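Local coordinates for protein proline dehydrogenase (Bradyrhizobium japonicum USDA 110, PDB 3HAZ) that probably oxidises proline to glutamate in two steps, joining an FAD-dependent proline dehydrogenase and an NAD-dependent aldehyde dehydrogenase in one chain, at residues R191-M196 against A439-A444; D232-S237 against H273-T278. All blocks are in the same frame, centred on the assembly; numbering follows the deposited sequence.

Contact 1: residues R191-M196 against A439-A444; sequences RYSFDM and AYRTYA
The ring of Tyr443 carries Ser193 CB over one face, 3.9 Å from its centroid and 26° off the ring normal, a CH-pi contact. At its edge, Phe194 C lies near the plane, 3.8 Å from CD1. Tyr192 has Arg191 CB over one face, while Thr442 CG2 comes to the ring edge, 3.6 Å from CD1. The Arg441 guanidinium receives Ser193 OG at its edge: NH1 donates over 3.2 Å, with the hydroxyl 7° out of plane, and that OG is also hydrogen-bonded to Gly235 N. A bend at chi3 (-50°) brings NH1 there; NH1 also bonds Arg233 O, and NE forms a salt bridge with Glu416 OE2. With an alanine in place of Arg441, Glu416 is likely to lose its charged mate and Arg233 O and Ser193 OG this donor. Both strands are staves of the proline dehydrogenase beta/alpha barrel. Parallel pairing sets Ser193 beside Tyr443, and its N and O bond Thr442 O (2.8 Å) and Ala444 N (2.7 Å); Asp195 N continues to Ala444 O (2.8 Å). Ser193 and Tyr443 share the inner face, where Tyr443 touches the bound FAD and its OH bonds Arg341. On the other face, Phe194 packs against helix 204-223.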
loop_
_atom_site.group_PDB
_atom_site.type_symbol
_atom_site.label_atom_id
_atom_site.label_comp_id
_atom_site.label_asym_id
_atom_site.label_seq_id
_atom_site.Cartn_x
_atom_site.Cartn_y
_atom_site.Cartn_z
ATOM N N ARG A 191 61.556 15.012 6.872
ATOM C CA ARG A 191 60.828 14.647 5.660
ATOM C C ARG A 191 59.349 14.998 5.772
ATOM O O ARG A 191 58.553 14.637 4.903
ATOM C CB ARG A 191 60.975 13.152 5.354
ATOM C CG ARG A 191 62.341 12.742 4.843
ATOM C CD ARG A 191 62.256 11.465 4.015
ATOM N NE ARG A 191 61.934 11.734 2.616
ATOM C CZ ARG A 191 62.845 11.874 1.656
ATOM N NH1 ARG A 191 64.136 11.768 1.946
ATOM N NH2 ARG A 191 62.471 12.119 0.406
ATOM N N TYR A 192 58.981 15.698 6.842
ATOM C CA TYR A 192 57.575 16.001 7.100
ATOM C C TYR A 192 57.351 17.428 7.570
ATOM O O TYR A 192 58.179 17.999 8.278
ATOM C CB TYR A 192 57.012 15.031 8.140
ATOM C CG TYR A 192 57.311 13.589 7.823
ATOM C CD1 TYR A 192 56.683 12.948 6.765
ATOM C CD2 TYR A 192 58.233 12.871 8.570
ATOM C CE1 TYR A 192 56.962 11.625 6.460
ATOM C CE2 TYR A 192 58.519 11.548 8.274
ATOM C CZ TYR A 192 57.878 10.931 7.218
ATOM O OH TYR A 192 58.156 9.617 6.920
ATOM N N SER A 193 56.218 17.996 7.178
ATOM C CA SER A 193 55.767 19.247 7.753
ATOM C C SER A 193 54.886 18.920 8.962
ATOM O O SER A 193 54.439 17.781 9.123
ATOM C CB SER A 193 55.014 20.072 6.713
ATOM O OG SER A 193 55.858 20.364 5.609
ATOM N N PHE A 194 54.644 19.914 9.809
ATOM C CA PHE A 194 54.013 19.678 11.101
ATOM C C PHE A 194 52.570 20.148 11.099
ATOM O O PHE A 194 52.293 21.335 10.921
ATOM C CB PHE A 194 54.765 20.417 12.220
ATOM C CG PHE A 194 56.125 19.841 12.552
ATOM C CD1 PHE A 194 56.706 18.852 11.764
ATOM C CD2 PHE A 194 56.841 20.325 13.644
ATOM C CE1 PHE A 194 57.972 18.338 12.072
ATOM C CE2 PHE A 194 58.108 19.826 13.950
ATOM C CZ PHE A 194 58.669 18.826 13.162
ATOM N N ASP A 195 51.661 19.207 11.301
ATOM C CA ASP A 195 50.271 19.521 11.588
ATOM C C ASP A 195 50.139 19.513 13.109
ATOM O O ASP A 195 49.991 18.460 13.729
ATOM C CB ASP A 195 49.353 18.480 10.947
ATOM C CG ASP A 195 47.878 18.766 11.178
ATOM O OD1 ASP A 195 47.526 19.926 11.488
ATOM O OD2 ASP A 195 47.068 17.825 11.037
ATOM N N MET A 196 50.230 20.691 13.713
ATOM C CA MET A 196 50.239 20.789 15.167
ATOM C C MET A 196 48.878 20.440 15.776
ATOM O O MET A 196 47.833 20.907 15.317
ATOM C CB MET A 196 50.696 22.185 15.599
ATOM C CG MET A 196 51.997 22.648 14.922
ATOM S SD MET A 196 53.455 21.690 15.404
ATOM C CE MET A 196 53.308 21.812 17.191
ATOM N N ALA A 439 55.307 17.276 -7.026
ATOM C CA ALA A 439 55.672 17.472 -5.637
ATOM C C ALA A 439 54.474 17.228 -4.727
ATOM O O ALA A 439 53.353 17.625 -5.042
ATOM C CB ALA A 439 56.218 18.880 -5.428
ATOM N N TYR A 440 54.716 16.560 -3.606
ATOM C CA TYR A 440 53.718 16.467 -2.552
ATOM C C TYR A 440 54.340 16.602 -1.165
ATOM O O TYR A 440 55.425 16.086 -0.894
ATOM C CB TYR A 440 52.880 15.193 -2.666
ATOM C CG TYR A 440 53.616 13.887 -2.479
ATOM C CD1 TYR A 440 54.201 13.231 -3.561
ATOM C CD2 TYR A 440 53.688 13.285 -1.227
ATOM C CE1 TYR A 440 54.860 12.021 -3.397
ATOM C CE2 TYR A 440 54.336 12.079 -1.051
ATOM C CZ TYR A 440 54.921 11.450 -2.137
ATOM O OH TYR A 440 55.565 10.250 -1.948
ATOM N N ARG A 441 53.638 17.329 -0.306
ATOM C CA ARG A 441 54.065 17.584 1.054
ATOM C C ARG A 441 53.359 16.609 1.989
ATOM O O ARG A 441 52.153 16.386 1.873
ATOM C CB ARG A 441 53.699 19.022 1.439
ATOM C CG ARG A 441 54.131 19.441 2.840
ATOM C CD ARG A 441 53.812 20.912 3.070
ATOM N NE ARG A 441 54.307 21.732 1.970
ATOM C CZ ARG A 441 55.467 22.381 1.990
ATOM N NH1 ARG A 441 56.248 22.314 3.062
ATOM N NH2 ARG A 441 55.848 23.095 0.937
ATOM N N THR A 442 54.112 16.021 2.910
ATOM C CA THR A 442 53.535 15.113 3.891
ATOM C C THR A 442 53.577 15.764 5.268
ATOM O O THR A 442 54.635 16.199 5.729
ATOM C CB THR A 442 54.269 13.753 3.892
ATOM O OG1 THR A 442 54.173 13.171 2.588
ATOM C CG2 THR A 442 53.656 12.795 4.900
ATOM N N TYR A 443 52.416 15.867 5.906
ATOM C CA TYR A 443 52.342 16.439 7.243
ATOM C C TYR A 443 52.239 15.337 8.278
ATOM O O TYR A 443 51.543 14.334 8.075
ATOM C CB TYR A 443 51.113 17.335 7.405
ATOM C CG TYR A 443 51.165 18.687 6.736
ATOM C CD1 TYR A 443 51.499 19.828 7.455
ATOM C CD2 TYR A 443 50.812 18.833 5.397
ATOM C CE1 TYR A 443 51.512 21.079 6.850
ATOM C CE2 TYR A 443 50.812 20.079 4.785
ATOM C CZ TYR A 443 51.167 21.195 5.513
ATOM O OH TYR A 443 51.175 22.427 4.899
ATOM N N ALA A 444 52.914 15.548 9.400
ATOM C CA ALA A 444 52.801 14.661 10.549
ATOM C C ALA A 444 52.074 15.380 11.679
ATOM O O ALA A 444 52.347 16.554 11.957
ATOM C CB ALA A 444 54.197 14.204 11.008
HETATM O O HOH W 1 56.915 16.370 2.945
#

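Contact 2: residues D232-S237 against H273-T278; sequences DRPGIS and HDLNFT
Arg233 reaches across to the chain just past helix 252-272 and grips one carbonyl side-on: His273 O accepts from NH1 at 3.0 Å and from NE at 3.3 Å, close to the guanidinium plane. The chain runs extended through chi2 and folds at chi3 (72°), which presents the NE/NH1 edge to His273 O. NE also makes a weak bond to Asp274 O, whereas Asp274 OD2, 3.9 Å from NE and well out of the guanidinium plane, contributes a long salt bridge of charge alone. NH2 is held by His228 O and Gly226 O, so the group is fixed from several sides. The carbonyls it meets belong to a Schellman motif in which Asp274, with positive phi (52°), ends the helix and Leu275 N returns to Ala270 O; the positive charge probably suits the negative end of the helix dipole. Pro234 sets its CD 4.1 Å from Leu275 CD2, and its O accepts from Asn276 N at 3.2 Å, opening the parallel pairing. Gly235 has no CB, and one would sit tight against Asn276 OD1. Ile236 donates from N to Asn276 O (3.0 Å) and accepts at O from Thr278 N (3.0 Å), the latter almost straight at 172°. Its CG2 lies 3.6 Å from Phe277 CD1, the two side chains running side by side. On the sheet face opposite Ile236 and Phe277, a water donates to Asn276 OD1 and Thr278 OG1, while Asn276 ND2 bonds Gly308 O and Ser237 OG the FAD-binding Arg341. The two strands and helix 252-272 form a beta-alpha-beta crossover of the barrel: Phe277 packs onto Leu263, Leu266 and Ala270 of that helix, Ile236 onto Ala217 and Ile218 of helix 204-223, and the inward Asn276 and Thr278 meet Tyr443 of strand 440-448.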
loop_
_atom_site.group_PDB
_atom_site.type_symbol
_atom_site.label_atom_id
_atom_site.label_comp_id
_atom_site.label_asym_id
_atom_site.label_seq_id
_atom_site.Cartn_x
_atom_site.Cartn_y
_atom_site.Cartn_z
ATOM N N ASP A 232 60.430 23.955 -1.574
ATOM C CA ASP A 232 61.057 22.733 -1.084
ATOM C C ASP A 232 61.644 22.900 0.313
ATOM O O ASP A 232 62.791 22.527 0.564
ATOM C CB ASP A 232 62.124 22.233 -2.066
ATOM C CG ASP A 232 62.505 20.781 -1.828
ATOM O OD1 ASP A 232 61.728 20.049 -1.176
ATOM O OD2 ASP A 232 63.588 20.368 -2.295
ATOM N N ARG A 233 60.853 23.484 1.209
ATOM C CA ARG A 233 61.194 23.572 2.625
ATOM C C ARG A 233 59.969 23.146 3.431
ATOM O O ARG A 233 58.863 23.134 2.907
ATOM C CB ARG A 233 61.618 24.997 2.997
ATOM C CG ARG A 233 62.830 25.500 2.220
ATOM C CD ARG A 233 63.176 26.944 2.550
ATOM N NE ARG A 233 63.755 27.100 3.885
ATOM C CZ ARG A 233 64.980 26.703 4.227
ATOM N NH1 ARG A 233 65.427 26.901 5.464
ATOM N NH2 ARG A 233 65.761 26.103 3.334
ATOM N N PRO A 234 60.162 22.787 4.707
ATOM C CA PRO A 234 59.049 22.261 5.505
ATOM C C PRO A 234 58.060 23.342 5.924
ATOM O O PRO A 234 58.372 24.539 5.895
ATOM C CB PRO A 234 59.745 21.689 6.751
ATOM C CG PRO A 234 61.211 21.662 6.425
ATOM C CD PRO A 234 61.427 22.773 5.458
ATOM N N GLY A 235 56.871 22.906 6.322
ATOM C CA GLY A 235 55.834 23.811 6.766
ATOM C C GLY A 235 55.322 23.512 8.163
ATOM O O GLY A 235 55.567 22.446 8.737
ATOM N N ILE A 236 54.607 24.477 8.717
ATOM C CA ILE A 236 53.903 24.275 9.966
ATOM C C ILE A 236 52.470 24.764 9.796
ATOM O O ILE A 236 52.232 25.774 9.129
ATOM C CB ILE A 236 54.599 25.024 11.125
ATOM C CG1 ILE A 236 53.972 24.650 12.469
ATOM C CG2 ILE A 236 54.568 26.541 10.895
ATOM C CD1 ILE A 236 54.810 25.089 13.666
ATOM N N SER A 237 51.522 24.031 10.379
ATOM C CA SER A 237 50.115 24.416 10.369
ATOM C C SER A 237 49.715 24.961 11.728
ATOM O O SER A 237 50.072 24.392 12.764
ATOM C CB SER A 237 49.216 23.223 10.030
ATOM O OG SER A 237 49.217 22.959 8.645
ATOM N N HIS A 273 63.277 31.304 9.216
ATOM C CA HIS A 273 63.777 30.028 8.707
ATOM C C HIS A 273 63.271 29.775 7.297
ATOM O O HIS A 273 63.455 28.684 6.750
ATOM C CB HIS A 273 63.377 28.861 9.616
ATOM C CG HIS A 273 64.103 28.841 10.923
ATOM N ND1 HIS A 273 65.478 28.844 11.010
ATOM C CD2 HIS A 273 63.643 28.817 12.197
ATOM C CE1 HIS A 273 65.836 28.824 12.282
ATOM N NE2 HIS A 273 64.741 28.810 13.023
ATOM N N ASP A 274 62.627 30.788 6.722
ATOM C CA ASP A 274 62.065 30.707 5.377
ATOM C C ASP A 274 61.164 29.488 5.220
ATOM O O ASP A 274 61.313 28.719 4.272
ATOM C CB ASP A 274 63.181 30.668 4.330
ATOM C CG ASP A 274 62.678 30.977 2.931
ATOM O OD1 ASP A 274 61.680 31.717 2.812
ATOM O OD2 ASP A 274 63.276 30.481 1.954
ATOM N N LEU A 275 60.230 29.321 6.152
ATOM C CA LEU A 275 59.329 28.171 6.152
ATOM C C LEU A 275 57.990 28.481 5.486
ATOM O O LEU A 275 57.626 29.637 5.309
ATOM C CB LEU A 275 59.075 27.690 7.588
ATOM C CG LEU A 275 60.284 27.278 8.442
ATOM C CD1 LEU A 275 59.810 26.908 9.847
ATOM C CD2 LEU A 275 61.058 26.124 7.800
ATOM N N ASN A 276 57.272 27.432 5.109
ATOM C CA ASN A 276 55.870 27.550 4.753
ATOM C C ASN A 276 55.073 27.662 6.061
ATOM O O ASN A 276 55.231 26.839 6.965
ATOM C CB ASN A 276 55.444 26.315 3.953
ATOM C CG ASN A 276 53.974 26.366 3.508
ATOM O OD1 ASN A 276 53.345 25.326 3.313
ATOM N ND2 ASN A 276 53.431 27.570 3.350
ATOM N N PHE A 277 54.234 28.687 6.165
ATOM C CA PHE A 277 53.464 28.950 7.377
ATOM C C PHE A 277 51.974 29.030 7.022
ATOM O O PHE A 277 51.539 29.982 6.376
ATOM C CB PHE A 277 53.956 30.263 8.004
ATOM C CG PHE A 277 53.325 30.591 9.327
ATOM C CD1 PHE A 277 53.852 30.084 10.510
ATOM C CD2 PHE A 277 52.221 31.422 9.391
ATOM C CE1 PHE A 277 53.275 30.387 11.733
ATOM C CE2 PHE A 277 51.634 31.738 10.614
ATOM C CZ PHE A 277 52.161 31.220 11.785
ATOM N N THR A 278 51.195 28.032 7.439
ATOM C CA THR A 278 49.804 27.925 6.997
ATOM C C THR A 278 48.810 28.066 8.146
ATOM O O THR A 278 48.881 27.328 9.128
ATOM C CB THR A 278 49.532 26.576 6.276
ATOM O OG1 THR A 278 50.568 26.319 5.324
ATOM C CG2 THR A 278 48.183 26.609 5.554
HETATM O O HOH W 2 52.440 24.330 5.971
#

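Overall arrangement
From the N-terminal side, the chain enters the barrel at strand 193-196, passes helix 204-223 and lays down strand 235-238 beside it. Contact 2 then closes a short loop, with 35 residues, mostly helical, between its segments. The remaining strands follow before strand 440-448 returns to strand 193-196, so contact 1 spans 242 residues, shuts the barrel and encloses contact 2 rather than crossing it. Their centres lie 9 Å apart, and they touch: Arg441 NH1 lies 2.7 Å from Arg233 O and Ser193 OG 2.8 Å from Gly235 N, both probable hydrogen bonds. Together they order four staves as 440-448, 193-196, 235-238 and 276-279, with Tyr443, on strand 440-448, reaching the FAD.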